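Local coordinates for protein neurotoxin (Clostridium botulinum, PDB 2QN0) that acts as the zinc-dependent light-chain protease of botulinum neurotoxin type C1, which probably cleaves SNARE proteins of nerve terminals, at residues F8-P13 with K35-T40; N42-P47 with I152-I157; C220-L225 with Y367-R372. All coordinates share one frame; numbering follows the deposited sequence.

Contact 1: F8-P13 with K35-T40; sequences FNYSDP and KAFRIT
Lys35 reaches from strand 34-38 into the turn Asn9 to Asp12, a type I turn, and its ammonium group donates to two backbone carbonyls there. Lys35 NZ lies 2.8 Å from Tyr10 O, within that carbonyl's plane, and 2.7 Å from Asp12 O, where it is tilted 35° from the plane. The fully extended lysine chain, with CG anti to the backbone N (chi1 -166°), makes this reach possible. The turn itself is braced by Asp12, whose carboxylate accepts from Asn9 N and Asn9 ND2; Asn9 OD1 is held by Lys88.

At the far end of the tyrosine, two waters join Tyr10 OH to the backbone of Lys35, one donating to its O and the other accepting from its N.

The apolar part is an aromatic cluster. Phe37 sets its CB over one face of the Phe8 ring, 4.0 Å from the centroid, while Arg38 O lies in plane at that ring's edge. The Phe37 ring meets Tyr10 obliquely, with Phe37 CZ 3.5 Å from Tyr10 CD1.

No acid pairs with Lys35 across the contact, so its charge probably rests on carbonyl dipoles, tying the N-terminal loop to the strand without a salt bridge.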
ATOM      1  N   PHE A   8     -11.183 -11.376  11.919  1.00 21.73           N
ATOM      2  CA  PHE A   8     -11.994 -12.242  11.073  1.00 22.63           C
ATOM      3  C   PHE A   8     -11.423 -13.637  10.891  1.00 22.45           C
ATOM      4  O   PHE A   8     -10.234 -13.875  11.098  1.00 23.41           O
ATOM      5  CB  PHE A   8     -12.106 -11.663   9.658  1.00 22.42           C
ATOM      6  CG  PHE A   8     -12.704 -10.293   9.589  1.00 23.86           C
ATOM      7  CD1 PHE A   8     -14.068 -10.102   9.763  1.00 22.89           C
ATOM      8  CD2 PHE A   8     -11.902  -9.194   9.297  1.00 23.28           C
ATOM      9  CE1 PHE A   8     -14.630  -8.835   9.643  1.00 23.47           C
ATOM     10  CE2 PHE A   8     -12.453  -7.924   9.175  1.00 22.30           C
ATOM     11  CZ  PHE A   8     -13.818  -7.742   9.346  1.00 23.32           C
ATOM     12  N   ASN A   9     -12.310 -14.538  10.480  1.00 24.11           N
ATOM     13  CA  ASN A   9     -11.981 -15.909  10.118  1.00 22.79           C
ATOM     14  C   ASN A   9     -12.497 -15.840   8.690  1.00 20.44           C
ATOM     15  O   ASN A   9     -13.538 -15.226   8.449  1.00 21.10           O
ATOM     16  CB  ASN A   9     -12.813 -16.935  10.895  1.00 24.35           C
ATOM     17  CG  ASN A   9     -12.443 -17.000  12.354  1.00 24.71           C
ATOM     18  OD1 ASN A   9     -11.299 -17.287  12.705  1.00 24.86           O
ATOM     19  ND2 ASN A   9     -13.414 -16.735  13.219  1.00 26.17           N
ATOM     20  N   TYR A  10     -11.794 -16.442   7.741  1.00 20.17           N
ATOM     21  CA  TYR A  10     -12.247 -16.380   6.359  1.00 19.44           C
ATOM     22  C   TYR A  10     -13.666 -16.924   6.215  1.00 21.40           C
ATOM     23  O   TYR A  10     -14.437 -16.458   5.376  1.00 19.45           O
ATOM     24  CB  TYR A  10     -11.309 -17.169   5.447  1.00 20.35           C
ATOM     25  CG  TYR A  10     -11.632 -16.997   3.985  1.00 20.24           C
ATOM     26  CD1 TYR A  10     -11.404 -15.781   3.340  1.00 20.62           C
ATOM     27  CD2 TYR A  10     -12.205 -18.038   3.249  1.00 21.21           C
ATOM     28  CE1 TYR A  10     -11.740 -15.601   2.002  1.00 20.73           C
ATOM     29  CE2 TYR A  10     -12.546 -17.868   1.906  1.00 20.27           C
ATOM     30  CZ  TYR A  10     -12.310 -16.646   1.291  1.00 20.58           C
ATOM     31  OH  TYR A  10     -12.650 -16.468  -0.030  1.00 20.11           O
ATOM     32  N   SER A  11     -14.005 -17.904   7.048  1.00 21.23           N
ATOM     33  CA  SER A  11     -15.320 -18.538   7.008  1.00 21.93           C
ATOM     34  C   SER A  11     -16.461 -17.718   7.612  1.00 23.38           C
ATOM     35  O   SER A  11     -17.628 -18.091   7.465  1.00 24.39           O
ATOM     36  CB  SER A  11     -15.259 -19.896   7.712  1.00 20.67           C
ATOM     37  OG  SER A  11     -14.865 -19.740   9.064  1.00 20.31           O
ATOM     38  N   ASP A  12     -16.145 -16.617   8.292  1.00 23.29           N
ATOM     39  CA  ASP A  12     -17.193 -15.796   8.899  1.00 23.46           C
ATOM     40  C   ASP A  12     -18.238 -15.394   7.867  1.00 23.14           C
ATOM     41  O   ASP A  12     -17.909 -15.044   6.734  1.00 23.30           O
ATOM     42  CB  ASP A  12     -16.600 -14.549   9.564  1.00 24.06           C
ATOM     43  CG  ASP A  12     -15.808 -14.876  10.817  1.00 25.59           C
ATOM     44  OD1 ASP A  12     -15.920 -16.020  11.314  1.00 26.73           O
ATOM     45  OD2 ASP A  12     -15.083 -13.988  11.314  1.00 23.77           O
ATOM     46  N   PRO A  13     -19.525 -15.442   8.251  1.00 22.29           N
ATOM     47  CA  PRO A  13     -20.651 -15.098   7.379  1.00 21.59           C
ATOM     48  C   PRO A  13     -20.700 -13.642   6.928  1.00 21.05           C
ATOM     49  O   PRO A  13     -20.283 -12.742   7.655  1.00 20.64           O
ATOM     50  CB  PRO A  13     -21.874 -15.443   8.235  1.00 22.66           C
ATOM     51  CG  PRO A  13     -21.355 -16.440   9.229  1.00 26.62           C
ATOM     52  CD  PRO A  13     -20.010 -15.875   9.572  1.00 23.12           C
ATOM     53  N   LYS A  35     -14.790 -12.688  -1.842  1.00 18.39           N
ATOM     54  CA  LYS A  35     -15.135 -12.356  -0.465  1.00 18.33           C
ATOM     55  C   LYS A  35     -14.146 -11.317   0.063  1.00 18.67           C
ATOM     56  O   LYS A  35     -12.933 -11.488  -0.061  1.00 18.33           O
ATOM     57  CB  LYS A  35     -15.109 -13.613   0.409  1.00 19.32           C
ATOM     58  CG  LYS A  35     -15.785 -13.435   1.763  1.00 19.86           C
ATOM     59  CD  LYS A  35     -15.985 -14.775   2.456  1.00 21.72           C
ATOM     60  CE  LYS A  35     -16.730 -14.613   3.773  1.00 21.25           C
ATOM     61  NZ  LYS A  35     -16.983 -15.936   4.412  1.00 21.77           N
ATOM     62  N   ALA A  36     -14.678 -10.244   0.644  1.00 18.46           N
ATOM     63  CA  ALA A  36     -13.867  -9.148   1.169  1.00 18.39           C
ATOM     64  C   ALA A  36     -14.171  -8.852   2.637  1.00 18.60           C
ATOM     65  O   ALA A  36     -15.290  -9.068   3.107  1.00 18.98           O
ATOM     66  CB  ALA A  36     -14.097  -7.898   0.326  1.00 16.01           C
ATOM     67  N   PHE A  37     -13.172  -8.330   3.347  1.00 16.91           N
ATOM     68  CA  PHE A  37     -13.291  -8.023   4.771  1.00 16.02           C
ATOM     69  C   PHE A  37     -12.809  -6.603   5.072  1.00 16.19           C
ATOM     70  O   PHE A  37     -11.755  -6.188   4.590  1.00 16.01           O
ATOM     71  CB  PHE A  37     -12.447  -9.014   5.572  1.00 15.91           C
ATOM     72  CG  PHE A  37     -12.717 -10.453   5.227  1.00 16.81           C
ATOM     73  CD1 PHE A  37     -13.541 -11.233   6.034  1.00 18.42           C
ATOM     74  CD2 PHE A  37     -12.180 -11.014   4.073  1.00 15.99           C
ATOM     75  CE1 PHE A  37     -13.826 -12.557   5.694  1.00 17.49           C
ATOM     76  CE2 PHE A  37     -12.458 -12.335   3.721  1.00 19.73           C
ATOM     77  CZ  PHE A  37     -13.288 -13.108   4.538  1.00 18.43           C
ATOM     78  N   ARG A  38     -13.571  -5.869   5.876  1.00 15.51           N
ATOM     79  CA  ARG A  38     -13.202  -4.496   6.223  1.00 15.08           C
ATOM     80  C   ARG A  38     -12.252  -4.480   7.420  1.00 17.51           C
ATOM     81  O   ARG A  38     -12.648  -4.804   8.542  1.00 18.60           O
ATOM     82  CB  ARG A  38     -14.460  -3.673   6.549  1.00 16.35           C
ATOM     83  CG  ARG A  38     -14.207  -2.169   6.735  1.00 16.21           C
ATOM     84  CD  ARG A  38     -15.315  -1.505   7.569  1.00 16.95           C
ATOM     85  NE  ARG A  38     -16.642  -1.619   6.964  1.00 16.80           N
ATOM     86  CZ  ARG A  38     -17.128  -0.791   6.041  1.00 19.86           C
ATOM     87  NH1 ARG A  38     -16.399   0.226   5.603  1.00 18.78           N
ATOM     88  NH2 ARG A  38     -18.352  -0.981   5.559  1.00 17.62           N
ATOM     89  N   ILE A  39     -10.995  -4.115   7.180  1.00 15.99           N
ATOM     90  CA  ILE A  39     -10.003  -4.051   8.250  1.00 17.25           C
ATOM     91  C   ILE A  39     -10.422  -2.948   9.218  1.00 17.52           C
ATOM     92  O   ILE A  39     -10.499  -3.154  10.430  1.00 16.71           O
ATOM     93  CB  ILE A  39      -8.591  -3.741   7.683  1.00 17.62           C
ATOM     94  CG1 ILE A  39      -8.159  -4.870   6.745  1.00 21.67           C
ATOM     95  CG2 ILE A  39      -7.593  -3.561   8.824  1.00 19.64           C
ATOM     96  CD1 ILE A  39      -6.796  -4.667   6.106  1.00 22.72           C
ATOM     97  N   THR A  40     -10.688  -1.771   8.664  1.00 16.34           N
ATOM     98  CA  THR A  40     -11.146  -0.627   9.441  1.00 17.41           C
ATOM     99  C   THR A  40     -11.503   0.485   8.464  1.00 16.45           C
ATOM    100  O   THR A  40     -10.841   0.657   7.444  1.00 16.03           O
ATOM    101  CB  THR A  40     -10.075  -0.130  10.442  1.00 19.00           C
ATOM    102  OG1 THR A  40     -10.635   0.910  11.255  1.00 20.60           O
ATOM    103  CG2 THR A  40      -8.852   0.409   9.715  1.00 18.31           C
TER
HETATM  104  O   HOH W   1     -11.908 -14.098  -1.030  1.00 20.06           O
HETATM  105  O   HOH W   2     -14.650 -15.642  -2.495  1.00 30.04           O

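Contact 2: N42-P47 with I152-I157; sequences NIWVIP and INPSVI
Asn42 O is gripped by two consecutive amides of the other segment. Ser155 N donates the stronger bond, 2.8 Å to Asn42 O and nearly straight at 168°, approaching in the carbonyl plane; Val156 N adds a weak one to Asn42 O at 3.4 Å. Two residues after Asn42 the direction reverses: Trp44 N donates to Val156 O at 2.9 Å. Ile43 pairs with Val156 and Trp44 with Ile157, in parallel. CA-H...O contacts accompany these bonds, from Ile43 CA to Val156 O and, one step on, from Ile157 CA to Trp44 O, and Trp44 carries the pairing onward through backbone bonding with Ile158.

Trp44 makes the largest side-chain contribution. Ile152 comes in from the opposite direction: its CG1 lies between the backbone N and the carbonyl carbon (chi1 59°), and the chain then extends (chi2 167°) to put Ile152 CD1 over one face of the indole, 3.6 Å from Trp44 CE2 and offset toward the rim. Pro154 CB touches the five-membered ring obliquely, 3.7 Å from Trp44 CD1. At the ring's edge, in plane, a water accepts from Trp44 NE1 and from Asn42 ND2, and donates weakly to Asn153 O; it thus satisfies the indole N-H and links Asn42 and Trp44 to the backbone of Asn153.

Farther along, Ile46 CD1 rests 3.9 Å from Ile157 CG2. On the face opposite Trp44, Ile43 packs more loosely against Val156 and reaches Phe94 of helix 80-97. At the loop end, before the strands begin, Asn42 CB lies against Ser155 OG. This is parallel strand pairing between 43-46 and 156-159, which joins the N-terminal antiparallel strands to the parallel part of the mixed sheet in the zinc protease fold.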
ATOM      1  N   ASN A  42     -12.386   2.642   5.547  1.00 14.17           N
ATOM      2  CA  ASN A  42     -12.425   2.378   4.118  1.00 15.77           C
ATOM      3  C   ASN A  42     -11.279   1.514   3.591  1.00 16.34           C
ATOM      4  O   ASN A  42     -10.960   1.553   2.405  1.00 15.47           O
ATOM      5  CB  ASN A  42     -12.481   3.708   3.363  1.00 18.62           C
ATOM      6  CG  ASN A  42     -13.684   4.555   3.764  1.00 19.12           C
ATOM      7  OD1 ASN A  42     -13.575   5.769   3.930  1.00 21.46           O
ATOM      8  ND2 ASN A  42     -14.838   3.913   3.914  1.00 16.71           N
ATOM      9  N   ILE A  43     -10.659   0.738   4.474  1.00 14.59           N
ATOM     10  CA  ILE A  43      -9.581  -0.162   4.071  1.00 13.02           C
ATOM     11  C   ILE A  43     -10.142  -1.585   4.090  1.00 15.01           C
ATOM     12  O   ILE A  43     -10.585  -2.068   5.133  1.00 16.00           O
ATOM     13  CB  ILE A  43      -8.387  -0.116   5.040  1.00 13.87           C
ATOM     14  CG1 ILE A  43      -7.775   1.289   5.067  1.00 13.99           C
ATOM     15  CG2 ILE A  43      -7.331  -1.138   4.596  1.00 14.80           C
ATOM     16  CD1 ILE A  43      -6.636   1.433   6.069  1.00 14.20           C
ATOM     17  N   TRP A  44     -10.118  -2.244   2.937  1.00 14.07           N
ATOM     18  CA  TRP A  44     -10.626  -3.605   2.809  1.00 14.43           C
ATOM     19  C   TRP A  44      -9.533  -4.567   2.383  1.00 16.35           C
ATOM     20  O   TRP A  44      -8.512  -4.161   1.828  1.00 16.33           O
ATOM     21  CB  TRP A  44     -11.734  -3.662   1.756  1.00 15.03           C
ATOM     22  CG  TRP A  44     -12.986  -2.946   2.136  1.00 15.94           C
ATOM     23  CD1 TRP A  44     -13.194  -1.595   2.156  1.00 16.55           C
ATOM     24  CD2 TRP A  44     -14.205  -3.550   2.575  1.00 16.62           C
ATOM     25  NE1 TRP A  44     -14.474  -1.320   2.582  1.00 16.83           N
ATOM     26  CE2 TRP A  44     -15.115  -2.503   2.847  1.00 17.11           C
ATOM     27  CE3 TRP A  44     -14.618  -4.877   2.767  1.00 16.54           C
ATOM     28  CZ2 TRP A  44     -16.418  -2.742   3.303  1.00 17.99           C
ATOM     29  CZ3 TRP A  44     -15.916  -5.116   3.223  1.00 16.50           C
ATOM     30  CH2 TRP A  44     -16.798  -4.051   3.485  1.00 18.13           C
ATOM     31  N   VAL A  45      -9.749  -5.850   2.649  1.00 14.45           N
ATOM     32  CA  VAL A  45      -8.799  -6.866   2.237  1.00 15.50           C
ATOM     33  C   VAL A  45      -9.532  -8.011   1.545  1.00 16.50           C
ATOM     34  O   VAL A  45     -10.565  -8.482   2.026  1.00 16.51           O
ATOM     35  CB  VAL A  45      -7.989  -7.429   3.435  1.00 17.09           C
ATOM     36  CG1 VAL A  45      -8.921  -7.989   4.491  1.00 19.33           C
ATOM     37  CG2 VAL A  45      -7.031  -8.517   2.944  1.00 16.22           C
ATOM     38  N   ILE A  46      -9.015  -8.410   0.388  1.00 16.09           N
ATOM     39  CA  ILE A  46      -9.549  -9.535  -0.379  1.00 17.48           C
ATOM     40  C   ILE A  46      -8.347 -10.470  -0.437  1.00 18.43           C
ATOM     41  O   ILE A  46      -7.407 -10.240  -1.200  1.00 18.28           O
ATOM     42  CB  ILE A  46      -9.957  -9.124  -1.805  1.00 16.08           C
ATOM     43  CG1 ILE A  46     -11.059  -8.063  -1.747  1.00 17.69           C
ATOM     44  CG2 ILE A  46     -10.455 -10.352  -2.572  1.00 18.57           C
ATOM     45  CD1 ILE A  46     -11.492  -7.549  -3.113  1.00 17.41           C
ATOM     46  N   PRO A  47      -8.353 -11.529   0.392  1.00 18.65           N
ATOM     47  CA  PRO A  47      -7.277 -12.525   0.490  1.00 18.72           C
ATOM     48  C   PRO A  47      -7.109 -13.456  -0.709  1.00 19.18           C
ATOM     49  O   PRO A  47      -6.951 -14.663  -0.531  1.00 21.17           O
ATOM     50  CB  PRO A  47      -7.638 -13.312   1.759  1.00 19.88           C
ATOM     51  CG  PRO A  47      -8.716 -12.500   2.436  1.00 24.78           C
ATOM     52  CD  PRO A  47      -9.458 -11.882   1.296  1.00 19.72           C
ATOM     53  N   ILE A 152     -19.715  -0.108  -2.960  1.00 19.75           N
ATOM     54  CA  ILE A 152     -19.022   0.578  -1.879  1.00 17.74           C
ATOM     55  C   ILE A 152     -17.814   1.292  -2.484  1.00 16.43           C
ATOM     56  O   ILE A 152     -17.412   1.002  -3.610  1.00 16.58           O
ATOM     57  CB  ILE A 152     -18.535  -0.390  -0.769  1.00 18.43           C
ATOM     58  CG1 ILE A 152     -17.587  -1.440  -1.348  1.00 16.79           C
ATOM     59  CG2 ILE A 152     -19.735  -1.049  -0.092  1.00 20.90           C
ATOM     60  CD1 ILE A 152     -16.836  -2.230  -0.279  1.00 18.39           C
ATOM     61  N   ASN A 153     -17.250   2.228  -1.731  1.00 16.23           N
ATOM     62  CA  ASN A 153     -16.101   2.991  -2.199  1.00 16.13           C
ATOM     63  C   ASN A 153     -14.895   2.813  -1.287  1.00 15.56           C
ATOM     64  O   ASN A 153     -14.635   3.640  -0.415  1.00 16.23           O
ATOM     65  CB  ASN A 153     -16.458   4.478  -2.287  1.00 16.38           C
ATOM     66  CG  ASN A 153     -17.227   4.825  -3.549  1.00 19.16           C
ATOM     67  OD1 ASN A 153     -18.192   4.152  -3.916  1.00 19.68           O
ATOM     68  ND2 ASN A 153     -16.804   5.892  -4.215  1.00 16.13           N
ATOM     69  N   PRO A 154     -14.146   1.716  -1.468  1.00 16.15           N
ATOM     70  CA  PRO A 154     -12.969   1.504  -0.625  1.00 15.70           C
ATOM     71  C   PRO A 154     -11.934   2.562  -1.007  1.00 17.03           C
ATOM     72  O   PRO A 154     -11.955   3.070  -2.130  1.00 16.29           O
ATOM     73  CB  PRO A 154     -12.483   0.109  -1.036  1.00 15.94           C
ATOM     74  CG  PRO A 154     -13.690  -0.540  -1.657  1.00 15.92           C
ATOM     75  CD  PRO A 154     -14.336   0.598  -2.405  1.00 16.07           C
ATOM     76  N   SER A 155     -11.046   2.908  -0.084  1.00 16.06           N
ATOM     77  CA  SER A 155      -9.984   3.855  -0.406  1.00 15.62           C
ATOM     78  C   SER A 155      -8.755   3.008  -0.719  1.00 16.25           C
ATOM     79  O   SER A 155      -7.925   3.365  -1.557  1.00 14.30           O
ATOM     80  CB  SER A 155      -9.690   4.784   0.770  1.00 14.64           C
ATOM     81  OG  SER A 155     -10.705   5.764   0.892  1.00 14.66           O
ATOM     82  N   VAL A 156      -8.664   1.870  -0.038  1.00 14.93           N
ATOM     83  CA  VAL A 156      -7.559   0.940  -0.222  1.00 14.21           C
ATOM     84  C   VAL A 156      -8.058  -0.497  -0.139  1.00 15.62           C
ATOM     85  O   VAL A 156      -8.814  -0.849   0.766  1.00 15.39           O
ATOM     86  CB  VAL A 156      -6.475   1.113   0.869  1.00 15.50           C
ATOM     87  CG1 VAL A 156      -5.355   0.091   0.652  1.00 17.00           C
ATOM     88  CG2 VAL A 156      -5.918   2.531   0.849  1.00 16.57           C
ATOM     89  N   ILE A 157      -7.651  -1.317  -1.099  1.00 14.77           N
ATOM     90  CA  ILE A 157      -7.999  -2.733  -1.078  1.00 15.11           C
ATOM     91  C   ILE A 157      -6.685  -3.503  -1.069  1.00 15.23           C
ATOM     92  O   ILE A 157      -5.867  -3.360  -1.979  1.00 17.16           O
ATOM     93  CB  ILE A 157      -8.788  -3.181  -2.325  1.00 15.52           C
ATOM     94  CG1 ILE A 157     -10.125  -2.447  -2.403  1.00 14.29           C
ATOM     95  CG2 ILE A 157      -9.027  -4.697  -2.263  1.00 17.49           C
ATOM     96  CD1 ILE A 157     -10.948  -2.823  -3.626  1.00 16.69           C
TER
HETATM   97  O   HOH W   3     -15.421   1.766   2.347  1.00 25.64           O

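Contact 3: C220-L225 with Y367-R372; sequences CMDPIL and YNVQNR
Asn371 turns CG anti to its own backbone nitrogen (chi1 -168°), and Met221, bent at chi3 (76°), curls its terminal methyl toward it. Met221 CE ends 3.5 Å from Asn371 OD1, and Met221 SD lies over the centre of one face of the Arg372 guanidinium, 3.8 Å above the plane. Leu225 CD1 presses on the amide of the same asparagine, 3.5 Å from Asn371 CG, and also meets Val369 CG2. Further along, Ile224 CD1 touches Tyr367 CD1 at 3.5 Å, obliquely to the ring.

No direct hydrogen bond crosses the contact. One water makes the polar link: it accepts from Asp222 N at 2.9 Å and donates to Gln370 O and Asn371 OD1. Asp222 is the N-cap of helix 223-238, its OD1 taking Ile224 N at 3.0 Å and bonding Tyr393 OH; Arg96 salt-bridges its OD2, against which Val369 CG1 packs.

Glu360 takes both Arg372 NE, in a salt bridge, and Asn371 ND2. The side chain of Arg372 comes to about 6 Å from the zinc ion. The loop thus packs on the N-terminal turn of the HExxH helix of a zincin-type (clan MA) protease, whose His229 and His233 bind zinc with Glu269, and brings Arg372 to the edge of that site.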
ATOM      1  N   CYS A 220      16.429  -9.887   8.035  1.00 16.56           N
ATOM      2  CA  CYS A 220      15.215  -9.918   7.233  1.00 17.07           C
ATOM      3  C   CYS A 220      14.489  -8.595   7.447  1.00 15.40           C
ATOM      4  O   CYS A 220      14.758  -7.881   8.414  1.00 15.58           O
ATOM      5  CB  CYS A 220      14.304 -11.065   7.682  1.00 17.90           C
ATOM      6  SG  CYS A 220      13.626 -10.843   9.356  1.00 20.90           S
ATOM      7  N   MET A 221      13.595  -8.244   6.530  1.00 16.20           N
ATOM      8  CA  MET A 221      12.807  -7.032   6.705  1.00 15.09           C
ATOM      9  C   MET A 221      11.631  -7.434   7.590  1.00 17.51           C
ATOM     10  O   MET A 221      11.109  -8.542   7.464  1.00 18.08           O
ATOM     11  CB  MET A 221      12.255  -6.524   5.368  1.00 17.08           C
ATOM     12  CG  MET A 221      13.169  -5.567   4.622  1.00 18.20           C
ATOM     13  SD  MET A 221      12.286  -4.834   3.231  1.00 20.35           S
ATOM     14  CE  MET A 221      11.271  -3.640   4.082  1.00 19.15           C
ATOM     15  N   ASP A 222      11.229  -6.551   8.496  1.00 16.24           N
ATOM     16  CA  ASP A 222      10.083  -6.842   9.344  1.00 17.32           C
ATOM     17  C   ASP A 222       8.865  -6.696   8.431  1.00 17.07           C
ATOM     18  O   ASP A 222       8.738  -5.706   7.703  1.00 16.63           O
ATOM     19  CB  ASP A 222       9.992  -5.834  10.492  1.00 17.83           C
ATOM     20  CG  ASP A 222       8.870  -6.160  11.471  1.00 17.59           C
ATOM     21  OD1 ASP A 222       7.762  -6.499  11.013  1.00 18.36           O
ATOM     22  OD2 ASP A 222       9.096  -6.072  12.697  1.00 19.73           O
ATOM     23  N   PRO A 223       7.964  -7.689   8.439  1.00 18.25           N
ATOM     24  CA  PRO A 223       6.765  -7.643   7.602  1.00 16.86           C
ATOM     25  C   PRO A 223       5.976  -6.336   7.672  1.00 15.48           C
ATOM     26  O   PRO A 223       5.370  -5.933   6.675  1.00 15.63           O
ATOM     27  CB  PRO A 223       5.951  -8.832   8.107  1.00 17.14           C
ATOM     28  CG  PRO A 223       7.012  -9.818   8.444  1.00 19.34           C
ATOM     29  CD  PRO A 223       8.045  -8.972   9.162  1.00 18.22           C
ATOM     30  N   ILE A 224       5.963  -5.662   8.824  1.00 14.69           N
ATOM     31  CA  ILE A 224       5.194  -4.424   8.876  1.00 14.84           C
ATOM     32  C   ILE A 224       5.788  -3.336   7.988  1.00 14.85           C
ATOM     33  O   ILE A 224       5.053  -2.494   7.483  1.00 14.80           O
ATOM     34  CB  ILE A 224       5.020  -3.843  10.312  1.00 16.31           C
ATOM     35  CG1 ILE A 224       6.375  -3.567  10.960  1.00 16.49           C
ATOM     36  CG2 ILE A 224       4.150  -4.779  11.149  1.00 17.56           C
ATOM     37  CD1 ILE A 224       6.294  -2.563  12.098  1.00 14.83           C
ATOM     38  N   LEU A 225       7.104  -3.347   7.790  1.00 14.85           N
ATOM     39  CA  LEU A 225       7.722  -2.327   6.940  1.00 15.38           C
ATOM     40  C   LEU A 225       7.457  -2.610   5.469  1.00 15.55           C
ATOM     41  O   LEU A 225       7.340  -1.689   4.661  1.00 14.45           O
ATOM     42  CB  LEU A 225       9.228  -2.223   7.202  1.00 16.12           C
ATOM     43  CG  LEU A 225       9.627  -1.596   8.547  1.00 17.86           C
ATOM     44  CD1 LEU A 225      11.044  -1.052   8.446  1.00 17.45           C
ATOM     45  CD2 LEU A 225       8.684  -0.466   8.914  1.00 19.55           C
ATOM     46  N   TYR A 367       9.732   2.298  14.934  1.00 18.00           N
ATOM     47  CA  TYR A 367       9.354   0.978  15.443  1.00 18.21           C
ATOM     48  C   TYR A 367      10.556   0.219  15.995  1.00 19.20           C
ATOM     49  O   TYR A 367      10.432  -0.916  16.448  1.00 19.30           O
ATOM     50  CB  TYR A 367       8.677   0.160  14.341  1.00 17.25           C
ATOM     51  CG  TYR A 367       7.281   0.649  14.013  1.00 18.17           C
ATOM     52  CD1 TYR A 367       6.153  -0.017  14.496  1.00 17.53           C
ATOM     53  CD2 TYR A 367       7.089   1.806  13.256  1.00 17.71           C
ATOM     54  CE1 TYR A 367       4.863   0.461  14.233  1.00 16.75           C
ATOM     55  CE2 TYR A 367       5.810   2.292  12.991  1.00 16.39           C
ATOM     56  CZ  TYR A 367       4.703   1.617  13.483  1.00 17.22           C
ATOM     57  OH  TYR A 367       3.442   2.113  13.236  1.00 17.76           O
ATOM     58  N   ASN A 368      11.720   0.857  15.943  1.00 20.15           N
ATOM     59  CA  ASN A 368      12.956   0.269  16.450  1.00 22.61           C
ATOM     60  C   ASN A 368      13.250  -1.127  15.900  1.00 22.71           C
ATOM     61  O   ASN A 368      13.431  -2.078  16.661  1.00 22.18           O
ATOM     62  CB  ASN A 368      12.918   0.222  17.980  1.00 26.89           C
ATOM     63  CG  ASN A 368      14.265  -0.119  18.584  1.00 32.40           C
ATOM     64  OD1 ASN A 368      15.275   0.517  18.276  1.00 33.23           O
ATOM     65  ND2 ASN A 368      14.288  -1.123  19.455  1.00 34.48           N
ATOM     66  N   VAL A 369      13.296  -1.245  14.578  1.00 19.90           N
ATOM     67  CA  VAL A 369      13.598  -2.517  13.939  1.00 17.60           C
ATOM     68  C   VAL A 369      14.752  -2.330  12.968  1.00 17.88           C
ATOM     69  O   VAL A 369      15.004  -1.221  12.491  1.00 16.75           O
ATOM     70  CB  VAL A 369      12.388  -3.079  13.145  1.00 19.81           C
ATOM     71  CG1 VAL A 369      11.228  -3.366  14.093  1.00 19.72           C
ATOM     72  CG2 VAL A 369      11.969  -2.098  12.053  1.00 18.93           C
ATOM     73  N   GLN A 370      15.464  -3.416  12.695  1.00 15.87           N
ATOM     74  CA  GLN A 370      16.568  -3.379  11.748  1.00 16.85           C
ATOM     75  C   GLN A 370      15.912  -3.281  10.379  1.00 16.49           C
ATOM     76  O   GLN A 370      14.810  -3.793  10.181  1.00 16.62           O
ATOM     77  CB  GLN A 370      17.384  -4.674  11.838  1.00 16.35           C
ATOM     78  CG  GLN A 370      18.589  -4.738  10.904  1.00 15.89           C
ATOM     79  CD  GLN A 370      19.614  -3.657  11.206  1.00 17.98           C
ATOM     80  OE1 GLN A 370      19.345  -2.468  11.030  1.00 17.62           O
ATOM     81  NE2 GLN A 370      20.797  -4.068  11.669  1.00 17.21           N
ATOM     82  N   ASN A 371      16.574  -2.623   9.434  1.00 15.81           N
ATOM     83  CA  ASN A 371      16.012  -2.504   8.098  1.00 14.58           C
ATOM     84  C   ASN A 371      17.095  -2.166   7.085  1.00 15.23           C
ATOM     85  O   ASN A 371      18.197  -1.759   7.453  1.00 14.69           O
ATOM     86  CB  ASN A 371      14.918  -1.425   8.070  1.00 14.85           C
ATOM     87  CG  ASN A 371      14.101  -1.456   6.788  1.00 13.36           C
ATOM     88  OD1 ASN A 371      13.712  -2.525   6.319  1.00 13.79           O
ATOM     89  ND2 ASN A 371      13.822  -0.282   6.223  1.00 13.23           N
ATOM     90  N   ARG A 372      16.777  -2.346   5.808  1.00 15.97           N
ATOM     91  CA  ARG A 372      17.724  -2.042   4.747  1.00 15.74           C
ATOM     92  C   ARG A 372      18.091  -0.566   4.847  1.00 16.96           C
ATOM     93  O   ARG A 372      17.253   0.265   5.189  1.00 16.22           O
ATOM     94  CB  ARG A 372      17.099  -2.352   3.383  1.00 15.40           C
ATOM     95  CG  ARG A 372      15.734  -1.711   3.152  1.00 13.89           C
ATOM     96  CD  ARG A 372      15.116  -2.194   1.843  1.00 13.76           C
ATOM     97  NE  ARG A 372      13.747  -1.711   1.664  1.00 13.44           N
ATOM     98  CZ  ARG A 372      12.959  -2.057   0.650  1.00 13.53           C
ATOM     99  NH1 ARG A 372      13.402  -2.891  -0.283  1.00 13.81           N
ATOM    100  NH2 ARG A 372      11.721  -1.576   0.571  1.00 13.84           N
TER
HETATM  101  O   HOH W   4      12.730  -4.024   8.313  1.00 17.67           O

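In the fold
Contacts 1 and 2 adjoin: strands 34-38 and 43-46 are neighbours in one mixed sheet, and Phe37 O probably accepts a hydrogen bond from Val45 N, 2.8 Å away. Contact 1 is the partly buried, outer one, where a loop is held by a lysine, waters and aromatic rings. Contact 2 lies deeper, and parallel strand bonding and packing of aliphatic groups on an indole dominate. Contact 3 is also buried but stands on the other side of the chain's centre from contact 2, about 25 Å between centres; loop meets helix start there, joined by a water and van der Waals packing. Helix 80-97 touches side chains of all three, and contact 3 comes nearest the zinc.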